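Local coordinates for computational designed protein based on evolution (Synthetic construct, PDB 6JCC) that has no established activity and is a computationally designed helical protein that probably adopts the caspase recruitment domain fold of the death-fold superfamily, at residues 15-20 / 54-59; 26-31 / 76-81. All blocks are in the same frame, centred on the assembly; numbering follows the deposited sequence.

Interaction 1 of 2, residues 15-20 / 54-59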
loop_
_atom_site.group_PDB
_atom_site.type_symbol
_atom_site.label_atom_id
_atom_site.label_comp_id
_atom_site.label_asym_id
_atom_site.label_seq_id
_atom_site.Cartn_x
_atom_site.Cartn_y
_atom_site.Cartn_z
ATOM N N ILE A 15 5.216 1.901 -7.016
ATOM C CA ILE A 15 4.104 0.949 -7.091
ATOM C C ILE A 15 2.891 1.456 -6.324
ATOM O O ILE A 15 1.774 1.357 -6.814
ATOM C CB ILE A 15 4.520 -0.450 -6.594
ATOM C CG1 ILE A 15 5.557 -1.030 -7.551
ATOM C CG2 ILE A 15 3.328 -1.400 -6.531
ATOM C CD1 ILE A 15 6.523 -1.969 -6.891
ATOM N N LEU A 16 3.113 1.996 -5.130
ATOM C CA LEU A 16 2.025 2.589 -4.349
ATOM C C LEU A 16 1.372 3.751 -5.099
ATOM O O LEU A 16 0.150 3.842 -5.145
ATOM C CB LEU A 16 2.515 3.048 -2.973
ATOM C CG LEU A 16 2.917 1.944 -1.989
ATOM C CD1 LEU A 16 3.624 2.539 -0.782
ATOM C CD2 LEU A 16 1.725 1.108 -1.546
ATOM N N ALA A 17 2.185 4.610 -5.710
ATOM C CA ALA A 17 1.669 5.711 -6.537
ATOM C C ALA A 17 0.866 5.214 -7.743
ATOM O O ALA A 17 -0.177 5.777 -8.069
ATOM C CB ALA A 17 2.806 6.614 -6.996
ATOM N N GLU A 18 1.351 4.159 -8.389
ATOM C CA GLU A 18 0.660 3.561 -9.532
ATOM C C GLU A 18 -0.678 2.939 -9.131
ATOM O O GLU A 18 -1.667 3.086 -9.848
ATOM C CB GLU A 18 1.557 2.533 -10.228
ATOM C CG GLU A 18 0.960 1.931 -11.492
ATOM C CD GLU A 18 1.946 1.081 -12.278
ATOM O OE1 GLU A 18 3.079 0.860 -11.804
ATOM O OE2 GLU A 18 1.571 0.618 -13.373
ATOM N N ILE A 19 -0.703 2.244 -7.995
ATOM C CA ILE A 19 -1.957 1.708 -7.443
ATOM C C ILE A 19 -2.948 2.850 -7.222
ATOM O O ILE A 19 -4.087 2.783 -7.685
ATOM C CB ILE A 19 -1.725 0.932 -6.119
ATOM C CG1 ILE A 19 -0.993 -0.384 -6.395
ATOM C CG2 ILE A 19 -3.045 0.623 -5.413
ATOM C CD1 ILE A 19 -0.294 -0.962 -5.182
ATOM N N ILE A 20 -2.491 3.892 -6.529
ATOM C CA ILE A 20 -3.308 5.075 -6.217
ATOM C C ILE A 20 -3.866 5.747 -7.480
ATOM O O ILE A 20 -5.016 6.184 -7.491
ATOM C CB ILE A 20 -2.502 6.086 -5.359
ATOM C CG1 ILE A 20 -2.293 5.522 -3.946
ATOM C CG2 ILE A 20 -3.200 7.441 -5.263
ATOM C CD1 ILE A 20 -1.141 6.150 -3.193
ATOM N N GLU A 54 2.836 11.910 -3.621
ATOM C CA GLU A 54 2.860 12.502 -2.284
ATOM C C GLU A 54 2.042 11.625 -1.345
ATOM O O GLU A 54 2.392 11.452 -0.185
ATOM C CB GLU A 54 2.299 13.925 -2.265
ATOM C CG GLU A 54 2.643 14.809 -3.455
ATOM C CD GLU A 54 1.744 16.023 -3.549
ATOM O OE1 GLU A 54 0.872 16.047 -4.427
ATOM O OE2 GLU A 54 1.896 16.941 -2.726
ATOM N N GLN A 55 0.947 11.085 -1.868
ATOM C CA GLN A 55 0.127 10.117 -1.138
ATOM C C GLN A 55 0.934 8.876 -0.765
ATOM O O GLN A 55 0.843 8.393 0.363
ATOM C CB GLN A 55 -1.082 9.685 -1.968
ATOM C CG GLN A 55 -2.100 10.774 -2.243
ATOM C CD GLN A 55 -3.261 10.270 -3.071
ATOM O OE1 GLN A 55 -3.884 9.270 -2.721
ATOM N NE2 GLN A 55 -3.555 10.946 -4.179
ATOM N N ALA A 56 1.714 8.370 -1.721
ATOM C CA ALA A 56 2.568 7.196 -1.501
ATOM C C ALA A 56 3.578 7.404 -0.375
ATOM O O ALA A 56 3.824 6.493 0.412
ATOM C CB ALA A 56 3.289 6.807 -2.784
ATOM N N LYS A 57 4.149 8.604 -0.303
ATOM C CA LYS A 57 5.118 8.942 0.737
ATOM C C LYS A 57 4.505 8.927 2.144
ATOM O O LYS A 57 5.183 8.592 3.106
ATOM C CB LYS A 57 5.770 10.300 0.451
ATOM C CG LYS A 57 6.778 10.775 1.495
ATOM C CD LYS A 57 7.927 9.798 1.745
ATOM C CE LYS A 57 8.866 9.644 0.556
ATOM N NZ LYS A 57 9.683 10.862 0.315
ATOM N N LYS A 58 3.237 9.301 2.257
ATOM C CA LYS A 58 2.524 9.232 3.532
ATOM C C LYS A 58 2.047 7.797 3.779
ATOM O O LYS A 58 2.152 7.286 4.890
ATOM C CB LYS A 58 1.332 10.194 3.547
ATOM C CG LYS A 58 1.664 11.652 3.246
ATOM C CD LYS A 58 2.366 12.346 4.402
ATOM C CE LYS A 58 2.705 13.789 4.049
ATOM N NZ LYS A 58 2.768 14.673 5.245
ATOM N N LEU A 59 1.540 7.146 2.734
ATOM C CA LEU A 59 0.974 5.799 2.858
ATOM C C LEU A 59 2.006 4.738 3.242
ATOM O O LEU A 59 1.684 3.805 3.973
ATOM C CB LEU A 59 0.269 5.390 1.558
ATOM C CG LEU A 59 -0.525 4.076 1.556
ATOM C CD1 LEU A 59 -1.604 4.063 2.629
ATOM C CD2 LEU A 59 -1.141 3.843 0.186
#
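Helices 6-22 and 52-63 pass with the axes of residues 15-20 and 54-59 8.3 Å apart at an angle of 119°, closest at A17 and A56, whose CA atoms are 5.3 Å apart. This is helix-helix packing inside a six-helix bundle, consistent with the caspase recruitment domain fold. A56 sits where the helices come nearest: its methyl lies against the backbone N of A17 and meets L16 CB at 3.8 Å, and the small side chains of A17 and A56 allow this close approach. L16 and L59 meet through their CD2 methyls at 4.3 Å, and L16 continues onto I60 and I63. One turn on from L16, I20 reaches helix 52-63 with two branches. Its CD1 reaches Q55 CB at 3.7 Å and L59 CD2 at 4.1 Å. Its CG2, anti to the backbone N while CG1 takes the position beside that N (chi1 -70°), is turned to the amide of Q55. Were I20 an alanine, both branches would be gone, and a gap would probably open between Q55 and L59, leaving the Q55 amide without the cover of the isoleucine. Q55 extends beyond CG, and its NE2 is hydrogen-bonded to the carbonyl oxygen of K50, which helps set the turn of the amide; its OE1 lies 3.2 Å from I20 CG2.

Interaction 2 of 2, residues 26-31 / 76-81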
loop_
_atom_site.group_PDB
_atom_site.type_symbol
_atom_site.label_atom_id
_atom_site.label_comp_id
_atom_site.label_asym_id
_atom_site.label_seq_id
_atom_site.Cartn_x
_atom_site.Cartn_y
_atom_site.Cartn_z
ATOM N N THR A 26 -8.213 2.716 -0.280
ATOM C CA THR A 26 -9.233 2.290 0.684
ATOM C C THR A 26 -9.756 0.886 0.367
ATOM O O THR A 26 -9.949 0.077 1.271
ATOM C CB THR A 26 -10.421 3.275 0.713
ATOM O OG1 THR A 26 -9.929 4.611 0.876
ATOM C CG2 THR A 26 -11.386 2.954 1.856
ATOM N N LYS A 27 -9.946 0.601 -0.917
ATOM C CA LYS A 27 -10.474 -0.689 -1.365
ATOM C C LYS A 27 -9.561 -1.878 -1.109
ATOM O O LYS A 27 -10.045 -2.971 -0.851
ATOM C CB LYS A 27 -10.827 -0.624 -2.848
ATOM C CG LYS A 27 -12.017 0.273 -3.104
ATOM C CD LYS A 27 -12.395 0.296 -4.564
ATOM C CE LYS A 27 -13.636 1.138 -4.785
ATOM N NZ LYS A 27 -14.874 0.416 -4.394
ATOM N N ILE A 28 -8.254 -1.661 -1.190
ATOM C CA ILE A 28 -7.284 -2.734 -0.916
ATOM C C ILE A 28 -6.824 -2.770 0.543
ATOM O O ILE A 28 -6.200 -3.736 0.963
ATOM C CB ILE A 28 -6.074 -2.706 -1.883
ATOM C CG1 ILE A 28 -5.195 -1.462 -1.683
ATOM C CG2 ILE A 28 -6.562 -2.803 -3.325
ATOM C CD1 ILE A 28 -3.855 -1.551 -2.380
ATOM N N LEU A 29 -7.134 -1.719 1.303
ATOM C CA LEU A 29 -6.797 -1.646 2.731
ATOM C C LEU A 29 -7.927 -2.106 3.666
ATOM O O LEU A 29 -7.857 -1.865 4.870
ATOM C CB LEU A 29 -6.379 -0.213 3.089
ATOM C CG LEU A 29 -5.071 0.275 2.466
ATOM C CD1 LEU A 29 -4.971 1.790 2.557
ATOM C CD2 LEU A 29 -3.869 -0.381 3.127
ATOM N N GLU A 30 -8.940 -2.785 3.126
ATOM C CA GLU A 30 -10.085 -3.272 3.911
ATOM C C GLU A 30 -9.693 -3.939 5.216
ATOM O O GLU A 30 -10.112 -3.510 6.283
ATOM C CB GLU A 30 -10.905 -4.286 3.110
ATOM C CG GLU A 30 -12.109 -3.717 2.409
ATOM C CD GLU A 30 -13.071 -4.809 2.021
ATOM O OE1 GLU A 30 -12.703 -5.651 1.181
ATOM O OE2 GLU A 30 -14.183 -4.835 2.576
ATOM N N GLU A 31 -8.894 -4.996 5.115
ATOM C CA GLU A 31 -8.553 -5.785 6.288
ATOM C C GLU A 31 -7.724 -5.005 7.307
ATOM O O GLU A 31 -8.059 -5.017 8.485
ATOM C CB GLU A 31 -7.882 -7.111 5.907
ATOM C CG GLU A 31 -7.677 -8.051 7.083
ATOM C CD GLU A 31 -8.989 -8.484 7.721
ATOM O OE1 GLU A 31 -9.974 -8.690 6.987
ATOM O OE2 GLU A 31 -9.046 -8.617 8.956
ATOM N N ASP A 76 -3.975 -9.841 -2.122
ATOM C CA ASP A 76 -5.195 -10.524 -2.582
ATOM C C ASP A 76 -6.253 -9.533 -3.072
ATOM O O ASP A 76 -6.920 -9.776 -4.075
ATOM C CB ASP A 76 -5.798 -11.390 -1.465
ATOM C CG ASP A 76 -4.945 -12.605 -1.115
ATOM O OD1 ASP A 76 -3.962 -12.900 -1.819
ATOM O OD2 ASP A 76 -5.271 -13.271 -0.119
ATOM N N ALA A 77 -6.396 -8.418 -2.362
ATOM C CA ALA A 77 -7.372 -7.391 -2.729
ATOM C C ALA A 77 -7.049 -6.731 -4.070
ATOM O O ALA A 77 -7.957 -6.475 -4.862
ATOM C CB ALA A 77 -7.476 -6.346 -1.636
ATOM N N LEU A 78 -5.767 -6.455 -4.318
ATOM C CA LEU A 78 -5.332 -5.953 -5.631
ATOM C C LEU A 78 -5.729 -6.911 -6.749
ATOM O O LEU A 78 -6.250 -6.484 -7.779
ATOM C CB LEU A 78 -3.818 -5.718 -5.673
ATOM C CG LEU A 78 -3.351 -4.384 -5.099
ATOM C CD1 LEU A 78 -1.863 -4.438 -4.789
ATOM C CD2 LEU A 78 -3.657 -3.235 -6.054
ATOM N N ARG A 79 -5.488 -8.203 -6.532
ATOM C CA ARG A 79 -5.865 -9.234 -7.506
ATOM C C ARG A 79 -7.375 -9.297 -7.690
ATOM O O ARG A 79 -7.860 -9.362 -8.817
ATOM C CB ARG A 79 -5.348 -10.607 -7.081
ATOM C CG ARG A 79 -3.836 -10.712 -7.078
ATOM C CD ARG A 79 -3.384 -12.135 -6.805
ATOM N NE ARG A 79 -2.001 -12.172 -6.333
ATOM C CZ ARG A 79 -0.920 -11.977 -7.090
ATOM N NH1 ARG A 79 -1.021 -11.720 -8.397
ATOM N NH2 ARG A 79 0.287 -12.035 -6.531
ATOM N N ALA A 80 -8.112 -9.250 -6.582
ATOM C CA ALA A 80 -9.576 -9.283 -6.621
ATOM C C ALA A 80 -10.211 -8.097 -7.363
ATOM O O ALA A 80 -11.296 -8.238 -7.919
ATOM C CB ALA A 80 -10.135 -9.387 -5.213
ATOM N N HIS A 81 -9.533 -6.947 -7.373
ATOM C CA HIS A 81 -9.989 -5.753 -8.106
ATOM C C HIS A 81 -9.513 -5.680 -9.560
ATOM O O HIS A 81 -9.899 -4.760 -10.286
ATOM C CB HIS A 81 -9.578 -4.480 -7.358
ATOM C CG HIS A 81 -10.385 -4.227 -6.127
ATOM N ND1 HIS A 81 -10.126 -4.849 -4.926
ATOM C CD2 HIS A 81 -11.456 -3.429 -5.912
ATOM C CE1 HIS A 81 -10.994 -4.436 -4.022
ATOM N NE2 HIS A 81 -11.816 -3.577 -4.596
#
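The connection that follows helix 6-22 packs here on the C-terminal part of helix 68-80, with I28 and A77 at the centre of the contact. Residues 26-28 turn like a helix but lack its regular hydrogen bonds, and L29 is the N-cap residue of helix 30-34. The chain comes very near its partner: the CA atoms of I28 and A77 are 5.0 Å apart, and the small A77 side chain allows this, its methyl touching I28 CA at 3.7 Å. I28 sets CG1 between its backbone N and carbonyl carbon (chi1 67°), which carries CD1 to L78 CG at 4.0 Å, while CG2 lies against the same leucine and its backbone N. The two side chains run obliquely past each other; I28 also touches L23 and L74. In this all-helical bundle, consistent with a caspase recruitment domain, the contact ties the connection between helices 6-22 and 30-34 to helix 68-80, whose L78 packs in turn on A87 and L90 of helix 84-93. Nearer the surface, K27 and H81 cross at about a right angle. K27 CB is 3.6 Å from H81 NE2 and approaches the ring obliquely; CD lies 3.9 Å from the same nitrogen, whereas the lysine's NZ leads away. The imidazole is fixed on its other nitrogen: ND1 donates to A77 O at 2.7 Å, nearly straight at 165°, with the oxygen in the ring plane. That carbonyl also accepts from H81 N, and its two donors arrive from opposite faces of the carbonyl plane.

Interactions 1 and 2 have centres about 15 Å apart and adjoin within one bundle. Their segments alternate along the chain: helix 6-22 precedes the 26-31 segment, and helix 52-63 precedes helix 68-80. I19, on the same helix as L16 and I20, makes two of the packing contacts between them: its CG2 meets I28 CD1 at 3.8 Å, and its CD1 meets L78 CD1 at 3.8 Å. A third runs from L59 CD1 to L29 CD1 at 4.1 Å, tying helix 52-63 to the N-cap residue of helix 30-34. Interaction 1 is the more deeply buried, its centre about 7 Å from that of the chain, against about 10 Å for interaction 2, whose K27 and H81 lie at the surface.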